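PDB 5HZD: 3' terminal uridylyl transferase from Trypanosoma brucei, which adds uridines from UTP to the 3' ends of guide RNAs, ribosomal RNAs and some mRNAs, and takes part in mitochondrial RNA editing. Local coordinates for residues 67-72 / 393-398; 258-261 / 266-269; 419-422 / 428-431. All blocks are in the same frame, centred on the assembly; numbering follows the deposited sequence.

Interaction 1 of 3, residues 67-72 / 393-398; sequences KKIFHV and KAAGDM
F70 lays one corner of its ring against the methyl of A395. The nearest pair is F70 CE1 and A395 CB, 3.7 Å apart, with F70 CD1 next at 4.1 Å. The methyl approaches the ring obliquely. I69 is the other side chain in the contact. Its CG1 lies beside the backbone N, anti to the carbonyl carbon (chi1 -70°), and a nearly extended chi2 (161°) carries CD1 out to the backbone of the facing helix. There I69 CD1 rests 3.8 Å from A395 O. It is also 4.3 Å from G396 N. The second branch, I69 CG2, stays looser, 4.4 Å from A395 CB.

This is a helix-helix crossing in the helical part of the transferase. Helix 59-76 and helix 385-409 come from distant parts of the chain, and their local axes cross at 97°, 8.7 Å apart. Small residues at A395 and G396 leave the backbone of the second helix within reach of I69. All four touching residues are buried. Helix 310-324 covers the same site: P312 touches both I69 and F70, and V316 touches I69. That helix also carries K318, a UTP-binding residue whose side chain is about 11 Å from that of I69.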
loop_
_atom_site.group_PDB
_atom_site.type_symbol
_atom_site.label_atom_id
_atom_site.label_comp_id
_atom_site.label_asym_id
_atom_site.label_seq_id
_atom_site.Cartn_x
_atom_site.Cartn_y
_atom_site.Cartn_z
ATOM N N LYS A 67 3.616 -14.190 20.028
ATOM C CA LYS A 67 4.866 -13.474 20.252
ATOM C C LYS A 67 5.597 -13.254 18.932
ATOM O O LYS A 67 6.149 -12.174 18.680
ATOM C CB LYS A 67 5.730 -14.249 21.244
ATOM C CG LYS A 67 7.091 -13.635 21.537
ATOM C CD LYS A 67 7.759 -14.290 22.763
ATOM C CE LYS A 67 9.195 -13.739 22.913
ATOM N NZ LYS A 67 9.949 -14.377 24.052
ATOM N N LYS A 68 5.625 -14.282 18.091
ATOM C CA LYS A 68 6.243 -14.148 16.762
ATOM C C LYS A 68 5.553 -13.133 15.881
ATOM O O LYS A 68 6.214 -12.378 15.155
ATOM C CB LYS A 68 6.282 -15.509 16.054
ATOM C CG LYS A 68 7.213 -16.507 16.690
ATOM C CD LYS A 68 7.107 -17.841 15.942
ATOM C CE LYS A 68 7.513 -18.998 16.825
ATOM N NZ LYS A 68 8.787 -18.713 17.523
ATOM N N ILE A 69 4.219 -13.107 15.937
ATOM C CA ILE A 69 3.414 -12.128 15.210
ATOM C C ILE A 69 3.792 -10.707 15.602
ATOM O O ILE A 69 4.025 -9.856 14.732
ATOM C CB ILE A 69 1.909 -12.374 15.472
ATOM C CG1 ILE A 69 1.486 -13.665 14.777
ATOM C CG2 ILE A 69 1.066 -11.213 14.944
ATOM C CD1 ILE A 69 0.179 -14.280 15.307
ATOM N N PHE A 70 3.917 -10.454 16.906
ATOM C CA PHE A 70 4.294 -9.114 17.333
ATOM C C PHE A 70 5.738 -8.779 16.957
ATOM O O PHE A 70 6.047 -7.610 16.696
ATOM C CB PHE A 70 4.044 -8.892 18.840
ATOM C CG PHE A 70 2.690 -8.313 19.133
ATOM C CD1 PHE A 70 1.605 -9.150 19.337
ATOM C CD2 PHE A 70 2.501 -6.940 19.151
ATOM C CE1 PHE A 70 0.340 -8.628 19.576
ATOM C CE2 PHE A 70 1.241 -6.403 19.380
ATOM C CZ PHE A 70 0.169 -7.243 19.608
ATOM N N HIS A 71 6.613 -9.779 16.879
ATOM C CA HIS A 71 7.997 -9.515 16.482
ATOM C C HIS A 71 8.062 -9.097 15.015
ATOM O O HIS A 71 8.755 -8.135 14.668
ATOM C CB HIS A 71 8.896 -10.740 16.738
ATOM C CG HIS A 71 10.336 -10.496 16.407
ATOM N ND1 HIS A 71 11.238 -10.026 17.335
ATOM C CD2 HIS A 71 11.019 -10.622 15.245
ATOM C CE1 HIS A 71 12.421 -9.886 16.762
ATOM N NE2 HIS A 71 12.313 -10.234 15.493
ATOM N N VAL A 72 7.351 -9.818 14.154
ATOM C CA VAL A 72 7.267 -9.453 12.740
ATOM C C VAL A 72 6.691 -8.045 12.598
ATOM O O VAL A 72 7.218 -7.217 11.839
ATOM C CB VAL A 72 6.411 -10.446 11.936
ATOM C CG1 VAL A 72 6.207 -9.927 10.515
ATOM C CG2 VAL A 72 7.085 -11.805 11.905
ATOM N N LYS A 393 -1.105 -13.839 23.559
ATOM C CA LYS A 393 -2.133 -14.859 23.605
ATOM C C LYS A 393 -3.286 -14.523 22.640
ATOM O O LYS A 393 -3.773 -15.391 21.906
ATOM C CB LYS A 393 -2.644 -15.018 25.039
ATOM C CG LYS A 393 -3.829 -15.939 25.132
ATOM C CD LYS A 393 -4.243 -16.233 26.566
ATOM C CE LYS A 393 -5.539 -17.032 26.576
ATOM N NZ LYS A 393 -5.730 -17.687 27.897
ATOM N N ALA A 394 -3.730 -13.267 22.658
ATOM C CA ALA A 394 -4.837 -12.826 21.820
ATOM C C ALA A 394 -4.456 -12.885 20.352
ATOM O O ALA A 394 -5.230 -13.354 19.524
ATOM C CB ALA A 394 -5.246 -11.381 22.174
ATOM N N ALA A 395 -3.265 -12.385 20.014
ATOM C CA ALA A 395 -2.818 -12.396 18.613
ATOM C C ALA A 395 -2.772 -13.821 18.052
ATOM O O ALA A 395 -3.217 -14.081 16.909
ATOM C CB ALA A 395 -1.454 -11.720 18.467
ATOM N N GLY A 396 -2.206 -14.743 18.816
ATOM C CA GLY A 396 -2.183 -16.122 18.372
ATOM C C GLY A 396 -3.583 -16.687 18.206
ATOM O O GLY A 396 -3.888 -17.340 17.195
ATOM N N ASP A 397 -4.448 -16.447 19.183
ATOM C CA ASP A 397 -5.830 -16.933 19.109
ATOM C C ASP A 397 -6.531 -16.381 17.861
ATOM O O ASP A 397 -7.290 -17.085 17.170
ATOM C CB ASP A 397 -6.644 -16.405 20.286
ATOM C CG ASP A 397 -6.379 -17.124 21.582
ATOM O OD1 ASP A 397 -5.774 -18.222 21.578
ATOM O OD2 ASP A 397 -6.810 -16.570 22.625
ATOM N N MET A 398 -6.323 -15.097 17.604
ATOM C CA MET A 398 -6.993 -14.444 16.485
ATOM C C MET A 398 -6.515 -14.945 15.139
ATOM O O MET A 398 -7.309 -15.131 14.217
ATOM C CB MET A 398 -6.810 -12.939 16.595
ATOM C CG MET A 398 -7.577 -12.420 17.793
ATOM S SD MET A 398 -7.089 -10.737 18.263
ATOM C CE MET A 398 -7.819 -9.763 16.936
#

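Interaction 2 of 3, residues 258-261 / 266-269; sequences PALA and RTKV
The apolar part of this contact joins L260 to T267. L260 CD1 meets the methyl T267 CG2 at 4.2 Å, a loose van der Waals touch. The two side chains run at about a right angle to each other. L260 holds CG beside its backbone N, with chi1 at -54°, and its extended chi2 sends CD1 toward the threonine. Both side chains set out toward each other from their backbones.

The second touch brings a polar atom against a ring. P258 CG lies 3.7 Å from T267 OG1, and P258 CD is farther off, at 4.2 Å from the same oxygen. The proline supplies carbon only, so the hydroxyl gains van der Waals contact here. T267 places OG1 between its backbone N and carbonyl carbon (chi1 62°). That rotation sends the hydroxyl to P258 and leaves CG2 for L260. One threonine thus serves both loop residues, each with a different branch.

The contact brings together the two arms of the last part of the loop after helix 247-254, where the chain enters strand 267-271. It lies far from the annotated sites of the enzyme. The strand is an outermost member of a four-stranded antiparallel sheet, next to strand 198-203. Helix 209-223 packs on the loop residues, with L215 touching both P258 and L260 and D211 OD1 taking a weak hydrogen bond from A261 N.

Backbone bonds hold the strand side. R266 pairs with N204 and K268 with I202, and R266 N also bonds the side-chain oxygen N204 OD1.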
loop_
_atom_site.group_PDB
_atom_site.type_symbol
_atom_site.label_atom_id
_atom_site.label_comp_id
_atom_site.label_asym_id
_atom_site.label_seq_id
_atom_site.Cartn_x
_atom_site.Cartn_y
_atom_site.Cartn_z
ATOM N N PRO A 258 14.786 31.388 -11.620
ATOM C CA PRO A 258 15.580 32.623 -11.680
ATOM C C PRO A 258 15.244 33.470 -12.900
ATOM O O PRO A 258 14.955 32.933 -13.958
ATOM C CB PRO A 258 17.021 32.108 -11.786
ATOM C CG PRO A 258 16.963 30.660 -11.338
ATOM C CD PRO A 258 15.615 30.177 -11.760
ATOM N N ALA A 259 15.263 34.783 -12.740
ATOM C CA ALA A 259 15.086 35.702 -13.848
ATOM C C ALA A 259 16.309 36.585 -13.862
ATOM O O ALA A 259 16.331 37.652 -13.240
ATOM C CB ALA A 259 13.833 36.552 -13.671
ATOM N N LEU A 260 17.340 36.141 -14.563
ATOM C CA LEU A 260 18.589 36.856 -14.528
ATOM C C LEU A 260 18.526 37.968 -15.560
ATOM O O LEU A 260 17.698 37.944 -16.476
ATOM C CB LEU A 260 19.755 35.895 -14.771
ATOM C CG LEU A 260 19.746 34.705 -13.797
ATOM C CD1 LEU A 260 20.974 33.849 -14.042
ATOM C CD2 LEU A 260 19.646 35.112 -12.332
ATOM N N ALA A 261 19.388 38.953 -15.386
ATOM C CA ALA A 261 19.392 40.137 -16.254
ATOM C C ALA A 261 20.063 39.864 -17.609
ATOM O O ALA A 261 19.511 40.244 -18.647
ATOM C CB ALA A 261 20.057 41.295 -15.543
ATOM N N ARG A 266 21.424 31.238 -18.361
ATOM C CA ARG A 266 20.488 30.232 -17.876
ATOM C C ARG A 266 21.169 29.402 -16.803
ATOM O O ARG A 266 22.408 29.361 -16.755
ATOM C CB ARG A 266 20.079 29.282 -19.009
ATOM C CG ARG A 266 19.433 29.986 -20.179
ATOM C CD ARG A 266 17.978 30.338 -19.884
ATOM N NE ARG A 266 17.410 31.027 -21.044
ATOM C CZ ARG A 266 17.365 32.348 -21.182
ATOM N NH1 ARG A 266 17.828 33.144 -20.217
ATOM N NH2 ARG A 266 16.850 32.876 -22.282
ATOM N N THR A 267 20.365 28.753 -15.982
ATOM C CA THR A 267 20.858 27.878 -14.914
ATOM C C THR A 267 20.312 26.472 -15.010
ATOM O O THR A 267 19.225 26.239 -15.552
ATOM C CB THR A 267 20.483 28.395 -13.502
ATOM O OG1 THR A 267 19.053 28.432 -13.350
ATOM C CG2 THR A 267 21.038 29.772 -13.252
ATOM N N LYS A 268 21.074 25.518 -14.482
ATOM C CA LYS A 268 20.551 24.187 -14.191
ATOM C C LYS A 268 20.896 23.931 -12.735
ATOM O O LYS A 268 21.880 24.496 -12.235
ATOM C CB LYS A 268 21.250 23.149 -15.054
ATOM C CG LYS A 268 21.002 23.305 -16.551
ATOM C CD LYS A 268 21.737 22.207 -17.330
ATOM C CE LYS A 268 20.934 21.764 -18.549
ATOM N NZ LYS A 268 20.607 22.918 -19.420
ATOM N N VAL A 269 20.096 23.117 -12.057
ATOM C CA VAL A 269 20.289 22.930 -10.612
ATOM C C VAL A 269 20.134 21.468 -10.235
ATOM O O VAL A 269 19.315 20.736 -10.810
ATOM C CB VAL A 269 19.305 23.811 -9.808
ATOM C CG1 VAL A 269 17.873 23.356 -10.063
ATOM C CG2 VAL A 269 19.599 23.752 -8.290
#

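Interaction 3 of 3, residues 419-422 / 428-431; sequences LNRP and RMLG
This is a surface contact between R421 and the side chains of M429 and L430, across the short excursion through strand 425-426. The loop 419-422 follows strand 415-416, and the residues 428-431 belong to the short, weakly bonded helix 427-430 and the glycine after it. Both lie in the region related to the Cid1 family of poly(A) polymerases.

R421 carries one whole side of the contact. M429 CE sits against the CD-NE bond of the arginine, nearest R421 CD at 3.6 Å. The distance from M429 CE to R421 NE is 3.8 Å. L430 takes a place farther out along the same chain, with L430 CD2 4.2 Å from R421 NH1. Both methyls come in obliquely to the guanidinium. M429 and L430 run alongside the arginine, pointing the other way. The bends matter. R421 turns at chi3 (50°) and M429 turns at its own chi3 (51°), which brings CE back to the arginine chain.

G431 ends the helix in a Schellman motif. It has positive phi, with two bonds back into the last turn, one of them G431 N to R428 O (3.1 Å).

The charged end of R421 has its polar partners elsewhere. R421 NH1 forms a salt bridge to E466 OE1 and a hydrogen bond to T425 OG1. E466 is in the stretch assigned as the nucleotide recognition motif, and L430 touches it too. N420 ND2 ties the loop to the same stretch by a hydrogen bond to P468 O. The salt bridge and the T425 bond would limit rotation of the guanidinium, while M429 CE covers part of the arginine's carbon chain.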
loop_
_atom_site.group_PDB
_atom_site.type_symbol
_atom_site.label_atom_id
_atom_site.label_comp_id
_atom_site.label_asym_id
_atom_site.label_seq_id
_atom_site.Cartn_x
_atom_site.Cartn_y
_atom_site.Cartn_z
ATOM N N LEU A 419 -17.524 -5.783 3.580
ATOM C CA LEU A 419 -17.625 -4.781 4.648
ATOM C C LEU A 419 -18.704 -3.764 4.323
ATOM O O LEU A 419 -18.881 -2.787 5.048
ATOM C CB LEU A 419 -16.276 -4.057 4.835
ATOM C CG LEU A 419 -15.079 -4.966 5.091
ATOM C CD1 LEU A 419 -13.837 -4.079 5.168
ATOM C CD2 LEU A 419 -15.341 -5.704 6.369
ATOM N N ASN A 420 -19.495 -3.981 3.269
ATOM C CA ASN A 420 -20.452 -2.954 2.885
ATOM C C ASN A 420 -21.733 -2.989 3.687
ATOM O O ASN A 420 -22.574 -2.084 3.559
ATOM C CB ASN A 420 -20.811 -3.066 1.401
ATOM C CG ASN A 420 -19.703 -2.598 0.514
ATOM O OD1 ASN A 420 -18.768 -3.322 0.262
ATOM N ND2 ASN A 420 -19.780 -1.348 0.069
ATOM N N ARG A 421 -21.894 -4.036 4.484
ATOM C CA ARG A 421 -23.023 -4.143 5.418
ATOM C C ARG A 421 -22.539 -4.992 6.572
ATOM O O ARG A 421 -21.618 -5.783 6.404
ATOM C CB ARG A 421 -24.253 -4.758 4.718
ATOM C CG ARG A 421 -24.035 -6.166 4.166
ATOM C CD ARG A 421 -25.058 -6.496 3.059
ATOM N NE ARG A 421 -25.124 -5.452 2.046
ATOM C CZ ARG A 421 -24.253 -5.313 1.047
ATOM N NH1 ARG A 421 -23.198 -6.131 0.912
ATOM N NH2 ARG A 421 -24.405 -4.312 0.193
ATOM N N PRO A 422 -23.143 -4.839 7.765
ATOM C CA PRO A 422 -22.647 -5.538 8.957
ATOM C C PRO A 422 -23.032 -7.006 9.056
ATOM O O PRO A 422 -22.332 -7.778 9.706
ATOM C CB PRO A 422 -23.330 -4.766 10.106
ATOM C CG PRO A 422 -24.562 -4.170 9.497
ATOM C CD PRO A 422 -24.166 -3.825 8.082
ATOM N N ARG A 428 -26.277 -14.021 -3.956
ATOM C CA ARG A 428 -27.518 -13.623 -4.608
ATOM C C ARG A 428 -27.807 -12.134 -4.366
ATOM O O ARG A 428 -28.274 -11.447 -5.270
ATOM C CB ARG A 428 -28.679 -14.526 -4.178
ATOM C CG ARG A 428 -29.993 -14.132 -4.846
ATOM C CD ARG A 428 -31.104 -15.076 -4.431
ATOM N NE ARG A 428 -30.886 -16.431 -4.941
ATOM C CZ ARG A 428 -31.382 -16.888 -6.090
ATOM N NH1 ARG A 428 -32.123 -16.097 -6.856
ATOM N NH2 ARG A 428 -31.130 -18.132 -6.474
ATOM N N MET A 429 -27.437 -11.606 -3.192
ATOM C CA MET A 429 -27.682 -10.177 -2.926
ATOM C C MET A 429 -26.963 -9.298 -3.935
ATOM O O MET A 429 -27.495 -8.275 -4.357
ATOM C CB MET A 429 -27.292 -9.790 -1.479
ATOM C CG MET A 429 -28.255 -10.351 -0.427
ATOM S SD MET A 429 -27.542 -10.112 1.203
ATOM C CE MET A 429 -27.203 -8.376 0.941
ATOM N N LEU A 430 -25.757 -9.701 -4.368
ATOM C CA LEU A 430 -24.978 -8.887 -5.306
ATOM C C LEU A 430 -25.169 -9.273 -6.772
ATOM O O LEU A 430 -24.597 -8.634 -7.657
ATOM C CB LEU A 430 -23.486 -8.999 -4.963
ATOM C CG LEU A 430 -23.102 -8.661 -3.516
ATOM C CD1 LEU A 430 -21.570 -8.570 -3.364
ATOM C CD2 LEU A 430 -23.713 -7.346 -3.069
ATOM N N GLY A 431 -25.926 -10.337 -7.005
ATOM C CA GLY A 431 -26.127 -10.879 -8.340
ATOM C C GLY A 431 -24.919 -11.723 -8.740
ATOM O O GLY A 431 -24.674 -11.925 -9.932
#

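In the fold
None of the three contacts touches another. Interaction 2 is nested inside the long loop closed by interaction 1. Interaction 3 follows both along the chain. Interactions 1 and 3 have centres about 31 Å apart and nearest atoms about 14 Å apart. Interaction 2 is remote: its centre lies about 58 Å from interaction 1 and about 59 Å from interaction 3, across the chain's centre from each. It joins a loop to the edge strand 267-271 of the four-stranded sheet. Interaction 3 lies just beyond helix 385-409 of interaction 1. This chain, one piece of the full protein, goes through the mixed palm sheet and the outlying four-stranded sheet before returning to helix 59-76.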